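PDB 7AHB: phthiocerol synthesis polyketide synthase type I PpsC from Mycobacterium tuberculosis, which probably transfers an extender unit from coenzyme A to the acyl carrier protein, through its acyltransferase domain, during assembly of the phthiocerol chain. Local coordinates for residues A[174-179]-A[208-213]; A[193-198]-A[213-218]; A[269-274]-A[294-299]. All coordinates share one frame; numbering follows the deposited sequence.

Contact 1 of 3, residues A[174-179]-A[208-213]; sequences GTMALL and VISGPP
Met176 lays its thioether chain across Val208 and Ser210: the bend at chi3 (83°) turns the terminal methyl back over the neighbouring strand, so that Met176 CE sits 3.6 Å from Val208 CG1 and equally near Ser210 CB. A flexible, unbranched methionine can fold over two residues in this way. Farther along the same face, Leu178 CD1 meets Val208 CG2 at 3.6 Å. The other face carries Thr175, Ala177 and Ile209. There the small Ala177 leaves room for the branched Ile209, whose CG1 lies 3.9 Å from Ala177 CB, while Ile209 CG2 meets Leu179 CD1 at about a right angle between the chains. Thr175 CG2 rests on Pro213, and its hydroxyl turns to the carbonyl of Ile235.

Backbone bonds tie the strands in two hydrogen-bonded pairs. Thr175 N donates to Gly211 O (2.9 Å) and Gly211 N to Thr175 O (3.0 Å), followed by a matching exchange between Ala177 and Ile209. Glycine suits position 211, where the backbone angles would push a CB against the preceding carbonyl oxygen. Two antiparallel central strands, 175-179 and 207-211, with helices 183-189 and 213-225 packed on the Ala177-Ile209 face, are the core of the ferredoxin-like small subdomain of acyltransferases.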
ATOM      1  N   GLY A 174      10.009   8.732  14.398  1.00 20.29           N
ATOM      2  CA  GLY A 174      10.614   7.928  13.357  1.00 21.39           C
ATOM      3  C   GLY A 174      10.217   8.452  12.000  1.00 20.19           C
ATOM      4  O   GLY A 174       9.295   9.263  11.869  1.00 21.84           O
ATOM      5  N   THR A 175      10.939   7.992  10.984  1.00 19.47           N
ATOM      6  CA  THR A 175      10.581   8.289   9.603  1.00 18.15           C
ATOM      7  C   THR A 175      11.270   7.245   8.737  1.00 19.45           C
ATOM      8  O   THR A 175      11.884   6.300   9.246  1.00 18.09           O
ATOM      9  CB  THR A 175      10.935   9.733   9.218  1.00 22.53           C
ATOM     10  OG1 THR A 175      10.350  10.034   7.943  1.00 19.35           O
ATOM     11  CG2 THR A 175      12.429   9.943   9.169  1.00 20.27           C
ATOM     12  N   MET A 176      11.158   7.402   7.425  1.00 20.04           N
ATOM     13  CA  MET A 176      11.808   6.486   6.501  1.00 17.69           C
ATOM     14  C   MET A 176      12.386   7.300   5.360  1.00 19.97           C
ATOM     15  O   MET A 176      12.070   8.480   5.199  1.00 18.20           O
ATOM     16  CB  MET A 176      10.841   5.435   5.960  1.00 15.73           C
ATOM     17  CG  MET A 176      10.047   4.734   7.027  1.00 21.41           C
ATOM     18  SD  MET A 176       8.898   3.500   6.255  1.00 29.80           S
ATOM     19  CE  MET A 176       9.918   2.182   6.058  1.00 18.92           C
ATOM     20  N   ALA A 177      13.232   6.656   4.558  1.00 17.39           N
ATOM     21  CA  ALA A 177      13.885   7.327   3.441  1.00 18.19           C
ATOM     22  C   ALA A 177      14.049   6.344   2.296  1.00 18.72           C
ATOM     23  O   ALA A 177      14.419   5.187   2.516  1.00 17.13           O
ATOM     24  CB  ALA A 177      15.247   7.881   3.836  1.00 21.69           C
ATOM     25  N   LEU A 178      13.788   6.818   1.082  1.00 20.07           N
ATOM     26  CA  LEU A 178      13.997   6.028  -0.125  1.00 21.87           C
ATOM     27  C   LEU A 178      15.391   6.325  -0.659  1.00 23.83           C
ATOM     28  O   LEU A 178      15.746   7.492  -0.851  1.00 20.64           O
ATOM     29  CB  LEU A 178      12.943   6.364  -1.177  1.00 23.41           C
ATOM     30  CG  LEU A 178      12.999   5.616  -2.511  1.00 26.59           C
ATOM     31  CD1 LEU A 178      12.653   4.163  -2.375  1.00 24.27           C
ATOM     32  CD2 LEU A 178      12.042   6.293  -3.509  1.00 27.44           C
ATOM     33  N   LEU A 179      16.176   5.275  -0.903  1.00 21.77           N
ATOM     34  CA  LEU A 179      17.556   5.422  -1.348  1.00 21.44           C
ATOM     35  C   LEU A 179      17.747   4.730  -2.693  1.00 21.44           C
ATOM     36  O   LEU A 179      17.172   3.669  -2.939  1.00 22.53           O
ATOM     37  CB  LEU A 179      18.526   4.814  -0.336  1.00 20.69           C
ATOM     38  CG  LEU A 179      18.208   4.917   1.145  1.00 20.47           C
ATOM     39  CD1 LEU A 179      19.240   4.121   1.958  1.00 20.06           C
ATOM     40  CD2 LEU A 179      18.187   6.372   1.579  1.00 21.51           C
ATOM     41  N   VAL A 208      14.267   1.183   0.987  1.00 15.36           N
ATOM     42  CA  VAL A 208      13.787   2.139   1.977  1.00 19.56           C
ATOM     43  C   VAL A 208      14.372   1.750   3.324  1.00 17.70           C
ATOM     44  O   VAL A 208      14.333   0.572   3.704  1.00 14.83           O
ATOM     45  CB  VAL A 208      12.246   2.186   2.044  1.00 15.65           C
ATOM     46  CG1 VAL A 208      11.809   3.173   3.131  1.00 19.39           C
ATOM     47  CG2 VAL A 208      11.674   2.590   0.700  1.00 17.33           C
ATOM     48  N   ILE A 209      14.906   2.741   4.039  1.00 16.30           N
ATOM     49  CA  ILE A 209      15.394   2.565   5.394  1.00 16.11           C
ATOM     50  C   ILE A 209      14.424   3.243   6.355  1.00 18.70           C
ATOM     51  O   ILE A 209      13.686   4.181   6.009  1.00 16.15           O
ATOM     52  CB  ILE A 209      16.824   3.115   5.574  1.00 17.08           C
ATOM     53  CG1 ILE A 209      16.889   4.596   5.189  1.00 17.87           C
ATOM     54  CG2 ILE A 209      17.807   2.288   4.776  1.00 19.04           C
ATOM     55  CD1 ILE A 209      18.270   5.270   5.538  1.00 19.04           C
ATOM     56  N   SER A 210      14.445   2.776   7.592  1.00 16.02           N
ATOM     57  CA  SER A 210      13.483   3.231   8.575  1.00 17.29           C
ATOM     58  C   SER A 210      14.187   3.394   9.907  1.00 16.76           C
ATOM     59  O   SER A 210      15.040   2.581  10.253  1.00 16.90           O
ATOM     60  CB  SER A 210      12.301   2.233   8.699  1.00 15.14           C
ATOM     61  OG  SER A 210      11.423   2.663   9.705  1.00 15.27           O
ATOM     62  N   GLY A 211      13.833   4.445  10.650  1.00 17.38           N
ATOM     63  CA  GLY A 211      14.408   4.643  11.952  1.00 18.26           C
ATOM     64  C   GLY A 211      14.253   6.070  12.457  1.00 19.22           C
ATOM     65  O   GLY A 211      13.485   6.875  11.924  1.00 19.15           O
ATOM     66  N   PRO A 212      14.972   6.395  13.517  1.00 20.80           N
ATOM     67  CA  PRO A 212      14.852   7.750  14.128  1.00 21.44           C
ATOM     68  C   PRO A 212      15.181   8.844  13.127  1.00 22.28           C
ATOM     69  O   PRO A 212      16.124   8.711  12.331  1.00 21.89           O
ATOM     70  CB  PRO A 212      15.868   7.714  15.272  1.00 24.92           C
ATOM     71  CG  PRO A 212      16.071   6.248  15.587  1.00 23.48           C
ATOM     72  CD  PRO A 212      15.879   5.505  14.263  1.00 22.28           C
ATOM     73  N   PRO A 213      14.442   9.964  13.158  1.00 24.22           N
ATOM     74  CA  PRO A 213      14.558  10.930  12.048  1.00 23.51           C
ATOM     75  C   PRO A 213      15.919  11.581  11.929  1.00 24.74           C
ATOM     76  O   PRO A 213      16.345  11.869  10.807  1.00 24.82           O
ATOM     77  CB  PRO A 213      13.459  11.961  12.355  1.00 26.60           C
ATOM     78  CG  PRO A 213      13.148  11.777  13.822  1.00 28.67           C
ATOM     79  CD  PRO A 213      13.334  10.295  14.073  1.00 24.58           C
TER

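Contact 2 of 3, residues A[193-198]-A[213-218]; sequences YPEVSL and PLLIDE
The ring of Tyr193 takes part through its edge: Glu218 CD lies in the ring plane there, and Leu215 CD2 approaches near that plane, 4.4 Å from Tyr193 CD2. The ring belongs to a type I turn, Tyr193 to Val196, that leads into edge strand 197-201 of the ferredoxin-like subdomain and packs against the first turns of helix 213-225. The carboxylate of Glu218 stands almost upright to the ring, the two planes 81° apart. Tyrosine suits position 193, its long rigid ring carrying a hydroxyl to the helix: Tyr193 OH donates to Glu218 OE2 over a short 2.6 Å, from above the carboxylate plane, 39° out of it. A chi1 of 164° sends Glu218 CG away from the backbone N, and the extended chain beyond carries the carboxylate to the turn.

Val196 N closes the turn on Tyr193 O at 3.0 Å. Leucine suits position 215 because its branches serve several neighbours: Leu215 CB lies 3.9 Å from Val196 CG2, while CD1 lies alongside the chain of the exposed Glu195, near both its CB and OE1. Deeper in, beside Ile209, Ile216 starts off away from the turn, but its chain bends back until Ile216 CD1 touches Val196 CG1 at 4.0 Å.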
ATOM      1  N   TYR A 193      24.578   1.369  12.206  1.00 30.72           N
ATOM      2  CA  TYR A 193      23.398   2.106  12.666  1.00 29.83           C
ATOM      3  C   TYR A 193      22.397   1.104  13.227  1.00 30.73           C
ATOM      4  O   TYR A 193      21.411   0.756  12.560  1.00 28.74           O
ATOM      5  CB  TYR A 193      22.769   2.922  11.533  1.00 28.04           C
ATOM      6  CG  TYR A 193      23.643   4.075  11.087  1.00 26.73           C
ATOM      7  CD1 TYR A 193      24.671   3.881  10.188  1.00 28.01           C
ATOM      8  CD2 TYR A 193      23.418   5.362  11.558  1.00 28.36           C
ATOM      9  CE1 TYR A 193      25.481   4.940   9.796  1.00 31.83           C
ATOM     10  CE2 TYR A 193      24.231   6.427  11.171  1.00 31.49           C
ATOM     11  CZ  TYR A 193      25.249   6.201  10.278  1.00 29.47           C
ATOM     12  OH  TYR A 193      26.067   7.244   9.868  1.00 35.00           O
ATOM     13  N   PRO A 194      22.615   0.630  14.452  1.00 25.46           N
ATOM     14  CA  PRO A 194      21.739  -0.411  15.007  1.00 26.37           C
ATOM     15  C   PRO A 194      20.276  -0.010  15.123  1.00 25.51           C
ATOM     16  O   PRO A 194      19.417  -0.897  15.149  1.00 25.57           O
ATOM     17  CB  PRO A 194      22.352  -0.681  16.391  1.00 26.63           C
ATOM     18  CG  PRO A 194      23.158   0.534  16.701  1.00 28.35           C
ATOM     19  CD  PRO A 194      23.699   0.998  15.376  1.00 27.57           C
ATOM     20  N   GLU A 195      19.961   1.281  15.203  1.00 26.53           N
ATOM     21  CA  GLU A 195      18.586   1.740  15.323  1.00 26.45           C
ATOM     22  C   GLU A 195      17.893   1.895  13.976  1.00 26.70           C
ATOM     23  O   GLU A 195      16.674   2.078  13.943  1.00 26.32           O
ATOM     24  CB  GLU A 195      18.546   3.083  16.075  1.00 25.65           C
ATOM     25  CG  GLU A 195      19.089   2.981  17.506  1.00 27.96           C
ATOM     26  CD  GLU A 195      19.110   4.299  18.232  1.00 27.40           C
ATOM     27  OE1 GLU A 195      18.180   5.098  18.060  1.00 32.38           O
ATOM     28  OE2 GLU A 195      20.075   4.548  18.978  1.00 34.96           O
ATOM     29  N   VAL A 196      18.628   1.814  12.874  1.00 20.25           N
ATOM     30  CA  VAL A 196      18.070   1.962  11.532  1.00 19.37           C
ATOM     31  C   VAL A 196      17.963   0.589  10.902  1.00 19.90           C
ATOM     32  O   VAL A 196      18.894  -0.223  11.028  1.00 18.19           O
ATOM     33  CB  VAL A 196      18.943   2.886  10.667  1.00 19.35           C
ATOM     34  CG1 VAL A 196      18.423   2.938   9.250  1.00 20.26           C
ATOM     35  CG2 VAL A 196      18.983   4.295  11.308  1.00 20.20           C
ATOM     36  N   SER A 197      16.832   0.333  10.210  1.00 16.93           N
ATOM     37  CA  SER A 197      16.582  -0.949   9.564  1.00 17.79           C
ATOM     38  C   SER A 197      16.388  -0.800   8.056  1.00 18.64           C
ATOM     39  O   SER A 197      16.050   0.273   7.554  1.00 15.81           O
ATOM     40  CB  SER A 197      15.321  -1.624  10.153  1.00 20.26           C
ATOM     41  OG  SER A 197      14.176  -0.835   9.863  1.00 17.26           O
ATOM     42  N   LEU A 198      16.569  -1.907   7.330  1.00 15.46           N
ATOM     43  CA  LEU A 198      16.088  -2.002   5.957  1.00 15.03           C
ATOM     44  C   LEU A 198      14.578  -2.218   6.040  1.00 16.37           C
ATOM     45  O   LEU A 198      14.126  -3.252   6.532  1.00 15.03           O
ATOM     46  CB  LEU A 198      16.774  -3.152   5.220  1.00 17.63           C
ATOM     47  CG  LEU A 198      16.536  -3.198   3.717  1.00 15.49           C
ATOM     48  CD1 LEU A 198      17.681  -3.930   2.995  1.00 18.10           C
ATOM     49  CD2 LEU A 198      15.200  -3.877   3.393  1.00 18.19           C
ATOM     50  N   PRO A 213      14.442   9.964  13.158  1.00 24.22           N
ATOM     51  CA  PRO A 213      14.558  10.930  12.048  1.00 23.51           C
ATOM     52  C   PRO A 213      15.919  11.581  11.929  1.00 24.74           C
ATOM     53  O   PRO A 213      16.345  11.869  10.807  1.00 24.82           O
ATOM     54  CB  PRO A 213      13.459  11.961  12.355  1.00 26.60           C
ATOM     55  CG  PRO A 213      13.148  11.777  13.822  1.00 28.67           C
ATOM     56  CD  PRO A 213      13.334  10.295  14.073  1.00 24.58           C
ATOM     57  N   LEU A 214      16.599  11.852  13.048  1.00 25.58           N
ATOM     58  CA  LEU A 214      17.936  12.434  12.965  1.00 26.86           C
ATOM     59  C   LEU A 214      18.894  11.501  12.237  1.00 26.60           C
ATOM     60  O   LEU A 214      19.781  11.952  11.500  1.00 28.13           O
ATOM     61  CB  LEU A 214      18.477  12.738  14.363  1.00 28.40           C
ATOM     62  CG  LEU A 214      17.854  13.926  15.107  1.00 30.64           C
ATOM     63  CD1 LEU A 214      18.537  14.193  16.455  1.00 31.22           C
ATOM     64  CD2 LEU A 214      17.900  15.187  14.237  1.00 30.57           C
ATOM     65  N   LEU A 215      18.739  10.192  12.450  1.00 24.62           N
ATOM     66  CA  LEU A 215      19.634   9.215  11.834  1.00 24.10           C
ATOM     67  C   LEU A 215      19.280   8.973  10.374  1.00 23.15           C
ATOM     68  O   LEU A 215      20.171   8.767   9.546  1.00 24.07           O
ATOM     69  CB  LEU A 215      19.602   7.914  12.629  1.00 23.43           C
ATOM     70  CG  LEU A 215      20.046   8.041  14.083  1.00 24.54           C
ATOM     71  CD1 LEU A 215      19.808   6.782  14.833  1.00 23.94           C
ATOM     72  CD2 LEU A 215      21.552   8.429  14.169  1.00 25.87           C
ATOM     73  N   ILE A 216      17.991   8.970  10.042  1.00 22.27           N
ATOM     74  CA  ILE A 216      17.594   8.919   8.642  1.00 21.63           C
ATOM     75  C   ILE A 216      18.122  10.137   7.898  1.00 23.12           C
ATOM     76  O   ILE A 216      18.634  10.017   6.780  1.00 22.85           O
ATOM     77  CB  ILE A 216      16.062   8.784   8.524  1.00 21.43           C
ATOM     78  CG1 ILE A 216      15.598   7.483   9.159  1.00 19.61           C
ATOM     79  CG2 ILE A 216      15.614   8.881   7.081  1.00 21.33           C
ATOM     80  CD1 ILE A 216      16.271   6.229   8.643  1.00 21.70           C
ATOM     81  N   ASP A 217      18.018  11.328   8.501  1.00 26.21           N
ATOM     82  CA  ASP A 217      18.564  12.513   7.852  1.00 28.02           C
ATOM     83  C   ASP A 217      20.065  12.381   7.653  1.00 27.88           C
ATOM     84  O   ASP A 217      20.601  12.800   6.619  1.00 29.21           O
ATOM     85  CB  ASP A 217      18.247  13.764   8.675  1.00 29.89           C
ATOM     86  CG  ASP A 217      16.797  14.189   8.553  1.00 30.10           C
ATOM     87  OD1 ASP A 217      16.070  13.586   7.742  1.00 33.36           O
ATOM     88  OD2 ASP A 217      16.386  15.108   9.282  1.00 30.97           O
ATOM     89  N   GLU A 218      20.770  11.850   8.650  1.00 26.80           N
ATOM     90  CA  GLU A 218      22.212  11.648   8.500  1.00 27.87           C
ATOM     91  C   GLU A 218      22.523  10.694   7.349  1.00 26.71           C
ATOM     92  O   GLU A 218      23.487  10.890   6.599  1.00 27.52           O
ATOM     93  CB  GLU A 218      22.796  11.131   9.819  1.00 28.10           C
ATOM     94  CG  GLU A 218      24.161  10.529   9.735  1.00 28.78           C
ATOM     95  CD  GLU A 218      24.733  10.197  11.099  1.00 30.84           C
ATOM     96  OE1 GLU A 218      24.145  10.656  12.096  1.00 36.81           O
ATOM     97  OE2 GLU A 218      25.791   9.508  11.176  1.00 37.23           O
TER

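Contact 3 of 3, residues A[269-274]-A[294-299]; sequences STTYAD and MRNPVR
Arg299 runs along the backbone of residues 270-273, its chain bent at chi2 (-93°) to follow it, in the large, hydrolase-like subdomain of the acyltransferase. Its CB lies over the carbonyl oxygen of Thr270; Arg299 CG comes 3.4 Å from Tyr272 O; CD and NE pass Ala273 CA; and the guanidinium ends with one face over Ala273, whose CB sits 3.8 Å from the guanidinium plane, over its centre. The small methyl of Ala273 lets the flat group lie close over it. At the guanidinium edge, in plane, a water accepts from NE.

Residues 269-274 open with an ST turn, in which Ser269 OG accepts from Thr271 N, where the outermost strand of the parallel sheet gives way to a loop. Residues 294-299 pass alongside on their way from helix 287-295 to helix 300-308, for which Arg299 is the N-cap residue. Arg299 N gives a nearly straight bond (174°) to a lone pair of Thr270 O, 2.8 Å away. Here Thr270 and Val298 lie side by side and point the same way, Thr270 OG1 and Val298 CG1 being 3.7 Å apart. Both lead toward a probable nucleophile elbow: the threonine hydroxyl bonds to Gly136 O, and the valine, compact and apolar, touches Ser138 and His240.

Thr271 O is gripped twice. Asparagine suits position 296 because its amide can reach across to a backbone carbonyl: Asn296 ND2 donates to Thr271 O at 3.0 Å, with the acceptor only 2° out of the amide plane. The second donor is the water that meets Arg299, and this molecule joins both segments, giving one hydrogen to Thr271 O at 2.9 Å and the other to Pro297 O at 2.7 Å.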
ATOM      1  N   SER A 269       1.995 -12.138  -0.195  1.00 17.96           N
ATOM      2  CA  SER A 269       2.284 -11.342   0.986  1.00 17.23           C
ATOM      3  C   SER A 269       3.698 -10.757   0.907  1.00 18.33           C
ATOM      4  O   SER A 269       4.653 -11.435   0.513  1.00 19.89           O
ATOM      5  CB  SER A 269       2.156 -12.198   2.244  1.00 17.41           C
ATOM      6  OG  SER A 269       2.569 -11.459   3.411  1.00 15.25           O
ATOM      7  N   THR A 270       3.826  -9.487   1.248  1.00 15.09           N
ATOM      8  CA  THR A 270       5.133  -8.848   1.352  1.00 15.40           C
ATOM      9  C   THR A 270       5.681  -8.921   2.777  1.00 15.06           C
ATOM     10  O   THR A 270       6.748  -8.356   3.072  1.00 13.84           O
ATOM     11  CB  THR A 270       5.040  -7.409   0.871  1.00 16.57           C
ATOM     12  OG1 THR A 270       4.084  -6.700   1.680  1.00 14.54           O
ATOM     13  CG2 THR A 270       4.650  -7.364  -0.614  1.00 15.48           C
ATOM     14  N   THR A 271       4.981  -9.639   3.655  1.00 13.92           N
ATOM     15  CA  THR A 271       5.333  -9.682   5.064  1.00 18.01           C
ATOM     16  C   THR A 271       6.436 -10.684   5.336  1.00 19.60           C
ATOM     17  O   THR A 271       7.245 -10.475   6.250  1.00 18.52           O
ATOM     18  CB  THR A 271       4.090 -10.020   5.891  1.00 19.10           C
ATOM     19  OG1 THR A 271       3.187  -8.899   5.869  1.00 18.26           O
ATOM     20  CG2 THR A 271       4.470 -10.364   7.327  1.00 19.04           C
ATOM     21  N   TYR A 272       6.516 -11.734   4.530  1.00 18.03           N
ATOM     22  CA  TYR A 272       7.403 -12.856   4.801  1.00 22.28           C
ATOM     23  C   TYR A 272       8.401 -13.021   3.665  1.00 20.72           C
ATOM     24  O   TYR A 272       8.100 -12.728   2.503  1.00 15.89           O
ATOM     25  CB  TYR A 272       6.612 -14.178   4.973  1.00 22.05           C
ATOM     26  CG  TYR A 272       5.506 -14.112   5.988  1.00 20.97           C
ATOM     27  CD1 TYR A 272       5.778 -14.200   7.342  1.00 23.44           C
ATOM     28  CD2 TYR A 272       4.182 -13.977   5.588  1.00 21.65           C
ATOM     29  CE1 TYR A 272       4.767 -14.128   8.280  1.00 25.08           C
ATOM     30  CE2 TYR A 272       3.151 -13.901   6.532  1.00 23.07           C
ATOM     31  CZ  TYR A 272       3.456 -13.976   7.867  1.00 22.79           C
ATOM     32  OH  TYR A 272       2.451 -13.909   8.792  1.00 27.35           O
ATOM     33  N   ALA A 273       9.578 -13.548   4.003  1.00 23.03           N
ATOM     34  CA  ALA A 273      10.583 -13.804   2.977  1.00 22.32           C
ATOM     35  C   ALA A 273      10.050 -14.747   1.906  1.00 23.82           C
ATOM     36  O   ALA A 273      10.376 -14.601   0.721  1.00 22.49           O
ATOM     37  CB  ALA A 273      11.843 -14.375   3.611  1.00 22.64           C
ATOM     38  N   ASP A 274       9.221 -15.714   2.300  1.00 24.50           N
ATOM     39  CA  ASP A 274       8.673 -16.691   1.369  1.00 24.49           C
ATOM     40  C   ASP A 274       7.381 -16.213   0.715  1.00 23.50           C
ATOM     41  O   ASP A 274       6.683 -17.006   0.074  1.00 19.73           O
ATOM     42  CB  ASP A 274       8.452 -18.030   2.078  1.00 27.34           C
ATOM     43  CG  ASP A 274       7.270 -18.023   3.029  1.00 25.49           C
ATOM     44  OD1 ASP A 274       6.727 -16.953   3.325  1.00 25.83           O
ATOM     45  OD2 ASP A 274       6.893 -19.128   3.486  1.00 31.25           O
ATOM     46  N   MET A 294       3.708  -5.323  10.405  1.00 18.96           N
ATOM     47  CA  MET A 294       4.170  -3.957  10.695  1.00 17.63           C
ATOM     48  C   MET A 294       5.631  -3.908  11.126  1.00 17.94           C
ATOM     49  O   MET A 294       6.240  -2.831  11.079  1.00 16.89           O
ATOM     50  CB  MET A 294       3.320  -3.308  11.781  1.00 17.32           C
ATOM     51  CG  MET A 294       3.500  -3.906  13.152  1.00 21.57           C
ATOM     52  SD  MET A 294       2.183  -3.425  14.325  1.00 31.03           S
ATOM     53  CE  MET A 294       2.428  -1.682  14.480  1.00 16.47           C
ATOM     54  N   ARG A 295       6.212  -5.052  11.504  1.00 20.52           N
ATOM     55  CA  ARG A 295       7.590  -5.128  11.970  1.00 18.18           C
ATOM     56  C   ARG A 295       8.546  -5.615  10.902  1.00 22.07           C
ATOM     57  O   ARG A 295       9.647  -5.078  10.791  1.00 18.37           O
ATOM     58  CB  ARG A 295       7.681  -6.054  13.184  1.00 22.85           C
ATOM     59  CG  ARG A 295       9.081  -6.484  13.557  1.00 26.28           C
ATOM     60  CD  ARG A 295       9.914  -5.314  14.055  1.00 26.12           C
ATOM     61  NE  ARG A 295      11.308  -5.666  14.373  1.00 29.83           N
ATOM     62  CZ  ARG A 295      12.320  -5.591  13.502  1.00 29.40           C
ATOM     63  NH1 ARG A 295      12.128  -5.197  12.233  1.00 26.20           N
ATOM     64  NH2 ARG A 295      13.535  -5.918  13.892  1.00 32.75           N
ATOM     65  N   ASN A 296       8.157  -6.640  10.139  1.00 16.49           N
ATOM     66  CA  ASN A 296       9.042  -7.228   9.149  1.00 19.01           C
ATOM     67  C   ASN A 296       9.310  -6.259   8.004  1.00 19.82           C
ATOM     68  O   ASN A 296       8.466  -5.399   7.692  1.00 15.38           O
ATOM     69  CB  ASN A 296       8.426  -8.515   8.584  1.00 18.82           C
ATOM     70  CG  ASN A 296       8.681  -9.715   9.468  1.00 21.03           C
ATOM     71  OD1 ASN A 296       9.137  -9.571  10.599  1.00 18.61           O
ATOM     72  ND2 ASN A 296       8.374 -10.911   8.961  1.00 16.84           N
ATOM     73  N   PRO A 297      10.478  -6.383   7.355  1.00 16.78           N
ATOM     74  CA  PRO A 297      10.710  -5.619   6.122  1.00 17.01           C
ATOM     75  C   PRO A 297       9.731  -6.049   5.040  1.00 19.16           C
ATOM     76  O   PRO A 297       9.230  -7.179   5.046  1.00 20.96           O
ATOM     77  CB  PRO A 297      12.155  -5.959   5.749  1.00 20.26           C
ATOM     78  CG  PRO A 297      12.391  -7.286   6.368  1.00 21.10           C
ATOM     79  CD  PRO A 297      11.603  -7.297   7.663  1.00 19.30           C
ATOM     80  N   VAL A 298       9.452  -5.120   4.127  1.00 18.86           N
ATOM     81  CA  VAL A 298       8.427  -5.290   3.102  1.00 15.17           C
ATOM     82  C   VAL A 298       9.081  -5.900   1.869  1.00 15.32           C
ATOM     83  O   VAL A 298       9.938  -5.274   1.247  1.00 15.86           O
ATOM     84  CB  VAL A 298       7.757  -3.952   2.751  1.00 17.01           C
ATOM     85  CG1 VAL A 298       6.740  -4.163   1.611  1.00 15.44           C
ATOM     86  CG2 VAL A 298       7.091  -3.324   3.964  1.00 15.55           C
ATOM     87  N   ARG A 299       8.683  -7.115   1.510  1.00 19.55           N
ATOM     88  CA  ARG A 299       9.295  -7.829   0.380  1.00 18.00           C
ATOM     89  C   ARG A 299       8.602  -7.462  -0.935  1.00 18.44           C
ATOM     90  O   ARG A 299       8.050  -8.301  -1.651  1.00 17.75           O
ATOM     91  CB  ARG A 299       9.237  -9.327   0.626  1.00 16.49           C
ATOM     92  CG  ARG A 299       9.767  -9.778   1.952  1.00 17.31           C
ATOM     93  CD  ARG A 299      11.238 -10.157   1.878  1.00 21.05           C
ATOM     94  NE  ARG A 299      11.789 -10.424   3.202  1.00 21.00           N
ATOM     95  CZ  ARG A 299      13.060 -10.720   3.444  1.00 24.77           C
ATOM     96  NH1 ARG A 299      13.928 -10.847   2.440  1.00 24.56           N
ATOM     97  NH2 ARG A 299      13.455 -10.911   4.698  1.00 25.58           N
TER
HETATM   98  O   HOH W   1       9.931  -9.752   5.553  1.00 13.90           O

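Contacts 1 and 2 belong to one unit. Their centres are 6 Å apart, they share Pro213, and their segments alternate along the chain; Ser210 O and Ser197 N, 2.9 Å apart, probably bond the two strands, and Ala177 CB packs on Ile216 CG2 at 3.4 Å. Contact 3 lies mainly in the large subdomain, its centre about 17 Å from that of contact 1, yet residues 297-299 border strand 197-201 and Leu198 O reaches Pro297 CB at 3.4 Å. The probable nucleophile elbow around Ser138 lies at this junction: Val298 touches it, and Met176 comes near without touching. A thiocyanate ion, probably from the crystallisation liquor, lies about 4 Å from the Val208 side chain.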